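Local structure of putrescine aminotransferase (6GWI) at residues G38-D43 with I432-E437; I180-W185 with P224-G229; S237-V242 with Q272-E277. The protein probably catalyses pyridoxal-5'-phosphate-dependent transfer of amino groups, probably with putrescine as an amine donor, as a class-III aminotransferase. All blocks are in the same frame, centred on the assembly; numbering follows the deposited sequence.

Contact 1 of 3, residues G38-D43 with I432-E437; sequences GVYIHD and IDELVE
Tyr40 and Glu434 reach for each other across a gap that their backbones never bridge, a compact example of a long-range contact resting on one polar pair. The tyrosine leaves strand 40-43 with CG beside the backbone N and anti to the carbonyl carbon (chi1 -65°), which carries the ring out toward helix 429-450. The first atoms of the side chain, from CB on, have no partner in 432-437. The side chain also touches Leu50 and Glu431, and Arg48 makes a cation-pi contact with the ring. At the far half, CE1 comes within 3.7 Å of Glu434 OE1 and CZ within 3.4 Å of that same oxygen. Finally OH donates a hydrogen bond to Glu434 OE1, modelled at 2.3 Å, so short that its exact length is doubtful. OE1 sits at the ring edge, in its plane, while the carboxylate is turned 41° from that plane. Glu434 arrives from the opposite direction on an extended chain, its CG anti to the backbone N (chi1 -176°). A phenol donating to a carboxylate joins the N-terminal sheet to the C-terminal helix; such a donor on OE1 is consistent with a charged Glu434, which the bond would probably stabilise.

Contact 2 of 3, residues I180-W185 with P224-G229; sequences IRQPYW and PVQGAG
Gln182 and Gln226 meet through their amide ends, illustrating how two loops can be joined by side chains while their backbones stay well apart: even the nearest CA atoms, those of Gln182 and Gln226, are 9.0 Å from each other. Gln226 NE2 donates to Gln182 OE1 over 2.9 Å, in a bond bent to 146° at the hydrogen. The side chains cross at about a right angle, with the amide planes 54° apart, and the donor stands somewhat out of the carbonyl plane. Asn148 ND2 gives Gln182 OE1 a second hydrogen bond, and Glu188 takes up Gln182 NE2, so both ends of this amide are held and its rotation is fixed. The close packing continues at Pro183, whose CD lies 3.5 Å from Gln226 OE1; that oxygen is buried with no hydrogen-bonding partner in the model. Replacing Gln226 by alanine would probably cost Gln182 OE1 one of its donors and open a gap beside Pro183. The other side of the contact is looser. Tyr184, partly exposed, brings its side chain no nearer than 5.5 Å to 224-229, and its OH bonds instead to Glu380. Pro183 centres an inverse gamma turn, closed by a weak bond from Tyr184 N to Gln182 O. Both loops leave the C-terminal ends of parallel strands, 177-180 and 217-222, with strand 142-146 between them. This is the C-terminal end of the strands, where fold-type I aminotransferases place their cofactor, and the side chain of Gln226 lies about 8 Å from the bound pyridoxal-5'-phosphate.

Contact 3 of 3, residues S237-V242 with Q272-E277; sequences SYWPAV and QHYGLE
Trp239 and Tyr274 mark the closest backbone approach, with CA atoms 6.6 Å apart. The first belongs to helix 238-248; the second comes just as the weakly bonded helix 270-273 gives way to a turn, where Gly275 takes up a left-handed conformation and sends the chain on to Leu276. Both loop side chains then converge on one indole, a worked case of an aromatic plate serving two neighbours at once. With CG beside its backbone N (chi1 -84°), Trp239 sets CD1 above one face of the Tyr274 ring, toward the rim and 3.3 Å from Tyr274 CD1. The five-membered ring and the phenol meet obliquely, with centroids 4.3 Å apart and planes inclined at 45°. His273 ND1 lies over the opposite face of the phenol, so Tyr274 is sandwiched. Leu276 works on the benzo end of the indole: its CD1 makes a CH-pi contact 3.8 Å from the centroid of the Trp239 six-membered ring and 12° off the normal, while CD2 reaches Trp239 CE3 at 3.6 Å. Tyr238 CE2 backs the other indole face. Beyond this cluster, Trp239 packs on Phe220 and Ala222 of strand 217-222, Tyr274 touches Leu373 of strand 367-373, and Ala241 and Val242 lean on Ala202 of helix 194-212.

Along the chain, contact 1 closes a long loop within which contact 2 and then contact 3 follow in series. Contacts 2 and 3 have centres 14 Å apart and touch directly: Trp239 NE1 probably donates to Pro224 O over 3.1 Å, Tyr274 packs on Val225, and Tyr238 on Pro183. Strand 217-222 links them, leading into loop 224-229 and packing against Trp239, so the two contacts make one packed patch beside strand 217-222. Contact 1 stands apart, its centre 27 Å from that of contact 2 and 33 Å from that of contact 3. It joins a strand from the early part of the chain to the last helix, 429-450, away from this sheet.

Contact 1 of 3, residues G38-D43 with I432-E437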
loop_
_atom_site.group_PDB
_atom_site.type_symbol
_atom_site.label_atom_id
_atom_site.label_comp_id
_atom_site.label_asym_id
_atom_site.label_seq_id
_atom_site.Cartn_x
_atom_site.Cartn_y
_atom_site.Cartn_z
ATOM N N GLY B 38 17.163 20.146 -6.632
ATOM C CA GLY B 38 17.919 19.600 -7.746
ATOM C C GLY B 38 18.161 18.123 -7.525
ATOM O O GLY B 38 17.225 17.344 -7.320
ATOM N N VAL B 39 19.428 17.723 -7.573
ATOM C CA VAL B 39 19.817 16.347 -7.293
ATOM C C VAL B 39 20.466 16.217 -5.911
ATOM O O VAL B 39 21.123 15.214 -5.631
ATOM C CB VAL B 39 20.737 15.788 -8.391
ATOM C CG1 VAL B 39 20.053 15.863 -9.747
ATOM C CG2 VAL B 39 22.065 16.546 -8.421
ATOM N N TYR B 40 20.289 17.214 -5.040
ATOM C CA TYR B 40 20.984 17.272 -3.760
ATOM C C TYR B 40 20.007 17.230 -2.595
ATOM O O TYR B 40 18.951 17.870 -2.632
ATOM C CB TYR B 40 21.832 18.550 -3.654
ATOM C CG TYR B 40 22.961 18.613 -4.651
ATOM C CD1 TYR B 40 24.193 18.047 -4.360
ATOM C CD2 TYR B 40 22.795 19.228 -5.885
ATOM C CE1 TYR B 40 25.230 18.093 -5.267
ATOM C CE2 TYR B 40 23.827 19.278 -6.799
ATOM C CZ TYR B 40 25.043 18.707 -6.483
ATOM O OH TYR B 40 26.083 18.747 -7.382
ATOM N N ILE B 41 20.387 16.495 -1.550
ATOM C CA ILE B 41 19.657 16.471 -0.292
ATOM C C ILE B 41 20.510 17.145 0.773
ATOM O O ILE B 41 21.733 17.264 0.650
ATOM C CB ILE B 41 19.285 15.039 0.148
ATOM C CG1 ILE B 41 20.551 14.205 0.368
ATOM C CG2 ILE B 41 18.376 14.402 -0.886
ATOM C CD1 ILE B 41 20.296 12.820 0.916
ATOM N N HIS B 42 19.850 17.568 1.848
ATOM C CA HIS B 42 20.509 18.228 2.964
ATOM C C HIS B 42 20.057 17.584 4.265
ATOM O O HIS B 42 18.890 17.202 4.402
ATOM C CB HIS B 42 20.188 19.723 2.986
ATOM C CG HIS B 42 20.646 20.459 1.766
ATOM N ND1 HIS B 42 19.982 20.388 0.560
ATOM C CD2 HIS B 42 21.698 21.287 1.568
ATOM C CE1 HIS B 42 20.607 21.139 -0.329
ATOM N NE2 HIS B 42 21.651 21.696 0.257
ATOM N N ASP B 43 20.978 17.458 5.218
ATOM C CA ASP B 43 20.668 16.858 6.508
ATOM C C ASP B 43 20.701 17.915 7.607
ATOM O O ASP B 43 21.114 19.060 7.400
ATOM C CB ASP B 43 21.628 15.699 6.822
ATOM C CG ASP B 43 23.063 16.146 7.056
ATOM O OD1 ASP B 43 23.311 17.348 7.297
ATOM O OD2 ASP B 43 23.956 15.274 7.010
ATOM N N ILE B 432 26.922 14.647 -13.036
ATOM C CA ILE B 432 27.444 13.297 -13.240
ATOM C C ILE B 432 28.951 13.274 -13.014
ATOM O O ILE B 432 29.490 12.333 -12.418
ATOM C CB ILE B 432 27.078 12.772 -14.643
ATOM C CG1 ILE B 432 25.596 12.390 -14.690
ATOM C CG2 ILE B 432 27.958 11.575 -15.018
ATOM C CD1 ILE B 432 25.072 12.116 -16.088
ATOM N N ASP B 433 29.656 14.299 -13.506
ATOM C CA ASP B 433 31.091 14.406 -13.262
ATOM C C ASP B 433 31.396 14.385 -11.770
ATOM O O ASP B 433 32.290 13.661 -11.316
ATOM C CB ASP B 433 31.637 15.690 -13.890
ATOM C CG ASP B 433 31.700 15.622 -15.401
ATOM O OD1 ASP B 433 31.735 14.502 -15.952
ATOM O OD2 ASP B 433 31.709 16.695 -16.041
ATOM N N GLU B 434 30.679 15.201 -10.992
ATOM C CA GLU B 434 30.893 15.227 -9.551
ATOM C C GLU B 434 30.648 13.853 -8.938
ATOM O O GLU B 434 31.398 13.414 -8.060
ATOM C CB GLU B 434 29.978 16.271 -8.905
ATOM C CG GLU B 434 30.188 16.453 -7.407
ATOM C CD GLU B 434 29.135 17.339 -6.766
ATOM O OE1 GLU B 434 28.177 17.726 -7.466
ATOM O OE2 GLU B 434 29.266 17.652 -5.564
ATOM N N LEU B 435 29.606 13.157 -9.400
ATOM C CA LEU B 435 29.284 11.837 -8.866
ATOM C C LEU B 435 30.453 10.872 -9.015
ATOM O O LEU B 435 30.865 10.222 -8.047
ATOM C CB LEU B 435 28.039 11.292 -9.573
ATOM C CG LEU B 435 27.434 9.978 -9.076
ATOM C CD1 LEU B 435 25.961 9.915 -9.469
ATOM C CD2 LEU B 435 28.169 8.759 -9.616
ATOM N N VAL B 436 30.996 10.754 -10.228
ATOM C CA VAL B 436 32.075 9.802 -10.470
ATOM C C VAL B 436 33.323 10.188 -9.685
ATOM O O VAL B 436 34.017 9.324 -9.134
ATOM C CB VAL B 436 32.355 9.697 -11.982
ATOM C CG1 VAL B 436 33.566 8.815 -12.247
ATOM C CG2 VAL B 436 31.123 9.158 -12.703
ATOM N N GLU B 437 33.639 11.484 -9.627
ATOM C CA GLU B 437 34.791 11.933 -8.851
ATOM C C GLU B 437 34.640 11.558 -7.381
ATOM O O GLU B 437 35.580 11.052 -6.756
ATOM C CB GLU B 437 34.973 13.445 -9.003
ATOM C CG GLU B 437 35.305 13.890 -10.419
ATOM C CD GLU B 437 35.186 15.391 -10.603
ATOM O OE1 GLU B 437 35.097 16.112 -9.587
ATOM O OE2 GLU B 437 35.181 15.851 -11.764
#

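Contact 2 of 3, residues I180-W185 with P224-G229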
loop_
_atom_site.group_PDB
_atom_site.type_symbol
_atom_site.label_atom_id
_atom_site.label_comp_id
_atom_site.label_asym_id
_atom_site.label_seq_id
_atom_site.Cartn_x
_atom_site.Cartn_y
_atom_site.Cartn_z
ATOM N N ILE B 180 13.490 -19.469 -9.877
ATOM C CA ILE B 180 14.580 -19.957 -10.706
ATOM C C ILE B 180 15.783 -19.034 -10.523
ATOM O O ILE B 180 15.699 -17.976 -9.898
ATOM C CB ILE B 180 14.181 -20.053 -12.194
ATOM C CG1 ILE B 180 13.818 -18.668 -12.734
ATOM C CG2 ILE B 180 13.019 -21.021 -12.362
ATOM C CD1 ILE B 180 13.483 -18.639 -14.209
ATOM N N ARG B 181 16.914 -19.445 -11.088
ATOM C CA ARG B 181 18.160 -18.710 -10.938
ATOM C C ARG B 181 18.085 -17.358 -11.644
ATOM O O ARG B 181 17.298 -17.151 -12.572
ATOM C CB ARG B 181 19.320 -19.531 -11.500
ATOM C CG ARG B 181 19.210 -19.781 -12.998
ATOM C CD ARG B 181 20.251 -20.778 -13.478
ATOM N NE ARG B 181 21.614 -20.362 -13.166
ATOM C CZ ARG B 181 22.692 -21.099 -13.415
ATOM N NH1 ARG B 181 22.565 -22.292 -13.978
ATOM N NH2 ARG B 181 23.896 -20.644 -13.098
ATOM N N GLN B 182 18.943 -16.413 -11.183
ATOM C CA GLN B 182 18.952 -15.050 -11.694
ATOM C C GLN B 182 20.027 -14.879 -12.763
ATOM O O GLN B 182 21.100 -15.483 -12.675
ATOM C CB GLN B 182 19.207 -14.051 -10.561
ATOM C CG GLN B 182 20.493 -14.315 -9.791
ATOM C CD GLN B 182 20.880 -13.176 -8.864
ATOM O OE1 GLN B 182 20.373 -12.059 -8.982
ATOM N NE2 GLN B 182 21.801 -13.451 -7.950
ATOM N N PRO B 183 19.790 -14.041 -13.782
ATOM C CA PRO B 183 20.806 -13.848 -14.838
ATOM C C PRO B 183 21.921 -12.887 -14.426
ATOM O O PRO B 183 22.183 -11.871 -15.075
ATOM C CB PRO B 183 19.962 -13.316 -16.005
ATOM C CG PRO B 183 18.852 -12.559 -15.345
ATOM C CD PRO B 183 18.535 -13.319 -14.077
ATOM N N TYR B 184 22.615 -13.233 -13.338
ATOM C CA TYR B 184 23.684 -12.407 -12.769
ATOM C C TYR B 184 25.031 -12.985 -13.185
ATOM O O TYR B 184 25.604 -13.827 -12.493
ATOM C CB TYR B 184 23.549 -12.358 -11.250
ATOM C CG TYR B 184 24.558 -11.489 -10.531
ATOM C CD1 TYR B 184 25.256 -10.486 -11.194
ATOM C CD2 TYR B 184 24.798 -11.666 -9.173
ATOM C CE1 TYR B 184 26.169 -9.691 -10.525
ATOM C CE2 TYR B 184 25.706 -10.878 -8.499
ATOM C CZ TYR B 184 26.388 -9.895 -9.177
ATOM O OH TYR B 184 27.288 -9.113 -8.490
ATOM N N TRP B 185 25.570 -12.492 -14.303
ATOM C CA TRP B 185 26.768 -13.107 -14.866
ATOM C C TRP B 185 27.974 -12.946 -13.943
ATOM O O TRP B 185 28.701 -13.913 -13.686
ATOM C CB TRP B 185 27.084 -12.516 -16.242
ATOM C CG TRP B 185 28.303 -13.145 -16.861
ATOM C CD1 TRP B 185 28.364 -14.350 -17.502
ATOM C CD2 TRP B 185 29.635 -12.615 -16.877
ATOM N NE1 TRP B 185 29.649 -14.598 -17.922
ATOM C CE2 TRP B 185 30.449 -13.549 -17.550
ATOM C CE3 TRP B 185 30.219 -11.441 -16.390
ATOM C CZ2 TRP B 185 31.813 -13.345 -17.751
ATOM C CZ3 TRP B 185 31.575 -11.240 -16.591
ATOM C CH2 TRP B 185 32.356 -12.188 -17.264
ATOM N N PRO B 224 12.606 -6.450 -15.559
ATOM C CA PRO B 224 13.463 -6.425 -16.760
ATOM C C PRO B 224 14.936 -6.328 -16.407
ATOM O O PRO B 224 15.771 -7.052 -16.966
ATOM C CB PRO B 224 12.965 -5.190 -17.522
ATOM C CG PRO B 224 11.552 -5.019 -17.074
ATOM C CD PRO B 224 11.540 -5.432 -15.625
ATOM N N VAL B 225 15.261 -5.449 -15.465
ATOM C CA VAL B 225 16.570 -5.375 -14.832
ATOM C C VAL B 225 16.336 -5.375 -13.328
ATOM O O VAL B 225 15.494 -4.616 -12.833
ATOM C CB VAL B 225 17.346 -4.114 -15.258
ATOM C CG1 VAL B 225 18.590 -3.938 -14.406
ATOM C CG2 VAL B 225 17.712 -4.192 -16.729
ATOM N N GLN B 226 17.071 -6.219 -12.607
ATOM C CA GLN B 226 16.914 -6.320 -11.160
ATOM C C GLN B 226 17.499 -5.085 -10.481
ATOM O O GLN B 226 18.673 -4.755 -10.682
ATOM C CB GLN B 226 17.598 -7.585 -10.651
ATOM C CG GLN B 226 16.920 -8.876 -11.071
ATOM C CD GLN B 226 17.853 -10.069 -10.980
ATOM O OE1 GLN B 226 18.454 -10.475 -11.974
ATOM N NE2 GLN B 226 17.987 -10.629 -9.783
ATOM N N GLY B 227 16.685 -4.409 -9.672
ATOM C CA GLY B 227 17.107 -3.193 -9.004
ATOM C C GLY B 227 17.673 -3.420 -7.617
ATOM O O GLY B 227 18.892 -3.377 -7.420
ATOM N N ALA B 228 16.787 -3.652 -6.642
ATOM C CA ALA B 228 17.216 -3.814 -5.257
ATOM C C ALA B 228 18.212 -4.952 -5.101
ATOM O O ALA B 228 19.053 -4.921 -4.195
ATOM C CB ALA B 228 16.000 -4.052 -4.359
ATOM N N GLY B 229 18.130 -5.963 -5.965
ATOM C CA GLY B 229 19.063 -7.071 -5.923
ATOM C C GLY B 229 20.461 -6.740 -6.402
ATOM O O GLY B 229 21.359 -7.575 -6.241
#

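Contact 3 of 3, residues S237-V242 with Q272-E277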
loop_
_atom_site.group_PDB
_atom_site.type_symbol
_atom_site.label_atom_id
_atom_site.label_comp_id
_atom_site.label_asym_id
_atom_site.label_seq_id
_atom_site.Cartn_x
_atom_site.Cartn_y
_atom_site.Cartn_z
ATOM N N SER B 237 21.637 -12.068 -24.454
ATOM C CA SER B 237 21.004 -13.304 -24.895
ATOM C C SER B 237 19.824 -13.716 -24.023
ATOM O O SER B 237 19.036 -14.573 -24.438
ATOM C CB SER B 237 22.034 -14.436 -24.908
ATOM O OG SER B 237 22.500 -14.704 -23.595
ATOM N N TYR B 238 19.680 -13.131 -22.834
ATOM C CA TYR B 238 18.737 -13.665 -21.858
ATOM C C TYR B 238 17.294 -13.473 -22.310
ATOM O O TYR B 238 16.539 -14.443 -22.444
ATOM C CB TYR B 238 18.974 -13.012 -20.494
ATOM C CG TYR B 238 17.990 -13.450 -19.431
ATOM C CD1 TYR B 238 18.050 -14.725 -18.884
ATOM C CD2 TYR B 238 17.007 -12.582 -18.969
ATOM C CE1 TYR B 238 17.152 -15.126 -17.908
ATOM C CE2 TYR B 238 16.107 -12.972 -17.992
ATOM C CZ TYR B 238 16.183 -14.244 -17.466
ATOM O OH TYR B 238 15.286 -14.627 -16.495
ATOM N N TRP B 239 16.885 -12.232 -22.539
ATOM C CA TRP B 239 15.472 -11.973 -22.779
ATOM C C TRP B 239 15.000 -12.534 -24.117
ATOM O O TRP B 239 13.861 -13.011 -24.202
ATOM C CB TRP B 239 15.177 -10.474 -22.680
ATOM C CG TRP B 239 14.956 -10.036 -21.254
ATOM C CD1 TRP B 239 15.717 -9.162 -20.532
ATOM C CD2 TRP B 239 13.916 -10.484 -20.374
ATOM N NE1 TRP B 239 15.207 -9.027 -19.262
ATOM C CE2 TRP B 239 14.102 -9.828 -19.140
ATOM C CE3 TRP B 239 12.843 -11.370 -20.512
ATOM C CZ2 TRP B 239 13.254 -10.031 -18.052
ATOM C CZ3 TRP B 239 12.002 -11.567 -19.432
ATOM C CH2 TRP B 239 12.214 -10.903 -18.216
ATOM N N PRO B 240 15.815 -12.498 -25.180
ATOM C CA PRO B 240 15.399 -13.190 -26.412
ATOM C C PRO B 240 15.158 -14.671 -26.195
ATOM O O PRO B 240 14.209 -15.236 -26.751
ATOM C CB PRO B 240 16.575 -12.944 -27.370
ATOM C CG PRO B 240 17.193 -11.683 -26.883
ATOM C CD PRO B 240 17.074 -11.756 -25.377
ATOM N N ALA B 241 16.007 -15.320 -25.394
ATOM C CA ALA B 241 15.804 -16.731 -25.089
ATOM C C ALA B 241 14.584 -16.934 -24.194
ATOM O O ALA B 241 13.860 -17.926 -24.348
ATOM C CB ALA B 241 17.064 -17.310 -24.443
ATOM N N VAL B 242 14.327 -16.013 -23.258
ATOM C CA VAL B 242 13.121 -16.125 -22.440
ATOM C C VAL B 242 11.878 -16.055 -23.320
ATOM O O VAL B 242 10.918 -16.812 -23.132
ATOM C CB VAL B 242 13.090 -15.037 -21.348
ATOM C CG1 VAL B 242 11.727 -15.019 -20.656
ATOM C CG2 VAL B 242 14.204 -15.255 -20.326
ATOM N N GLN B 272 10.055 -2.350 -22.984
ATOM C CA GLN B 272 10.277 -1.860 -24.338
ATOM C C GLN B 272 11.745 -1.945 -24.729
ATOM O O GLN B 272 12.058 -2.123 -25.911
ATOM C CB GLN B 272 9.775 -0.423 -24.458
ATOM C CG GLN B 272 8.274 -0.300 -24.333
ATOM C CD GLN B 272 7.824 1.107 -24.003
ATOM O OE1 GLN B 272 8.578 1.898 -23.431
ATOM N NE2 GLN B 272 6.584 1.426 -24.355
ATOM N N HIS B 273 12.658 -1.837 -23.760
ATOM C CA HIS B 273 14.076 -1.958 -24.076
ATOM C C HIS B 273 14.413 -3.351 -24.588
ATOM O O HIS B 273 15.287 -3.504 -25.449
ATOM C CB HIS B 273 14.923 -1.640 -22.843
ATOM C CG HIS B 273 16.400 -1.739 -23.082
ATOM N ND1 HIS B 273 17.137 -2.858 -22.758
ATOM C CD2 HIS B 273 17.275 -0.853 -23.613
ATOM C CE1 HIS B 273 18.403 -2.657 -23.079
ATOM N NE2 HIS B 273 18.513 -1.448 -23.601
ATOM N N TYR B 274 13.726 -4.374 -24.079
ATOM C CA TYR B 274 13.996 -5.758 -24.438
ATOM C C TYR B 274 12.924 -6.347 -25.346
ATOM O O TYR B 274 12.928 -7.558 -25.586
ATOM C CB TYR B 274 14.125 -6.609 -23.176
ATOM C CG TYR B 274 15.312 -6.263 -22.308
ATOM C CD1 TYR B 274 16.589 -6.704 -22.633
ATOM C CD2 TYR B 274 15.154 -5.494 -21.162
ATOM C CE1 TYR B 274 17.677 -6.393 -21.834
ATOM C CE2 TYR B 274 16.233 -5.176 -20.360
ATOM C CZ TYR B 274 17.490 -5.626 -20.698
ATOM O OH TYR B 274 18.559 -5.302 -19.893
ATOM N N GLY B 275 11.996 -5.529 -25.833
ATOM C CA GLY B 275 10.984 -5.998 -26.766
ATOM C C GLY B 275 10.034 -7.037 -26.214
ATOM O O GLY B 275 9.656 -7.971 -26.932
ATOM N N LEU B 276 9.638 -6.901 -24.954
ATOM C CA LEU B 276 8.682 -7.814 -24.350
ATOM C C LEU B 276 7.257 -7.285 -24.493
ATOM O O LEU B 276 7.023 -6.083 -24.632
ATOM C CB LEU B 276 8.987 -8.021 -22.867
ATOM C CG LEU B 276 10.424 -8.328 -22.449
ATOM C CD1 LEU B 276 10.500 -8.386 -20.928
ATOM C CD2 LEU B 276 10.917 -9.633 -23.052
ATOM N N GLU B 277 6.295 -8.210 -24.441
ATOM C CA GLU B 277 4.875 -7.875 -24.409
ATOM C C GLU B 277 4.280 -8.532 -23.167
ATOM O O GLU B 277 3.728 -9.643 -23.241
ATOM C CB GLU B 277 4.117 -8.314 -25.658
ATOM C CG GLU B 277 2.729 -7.671 -25.730
ATOM C CD GLU B 277 1.741 -8.475 -26.540
ATOM O OE1 GLU B 277 2.187 -9.320 -27.339
ATOM O OE2 GLU B 277 0.520 -8.266 -26.375
#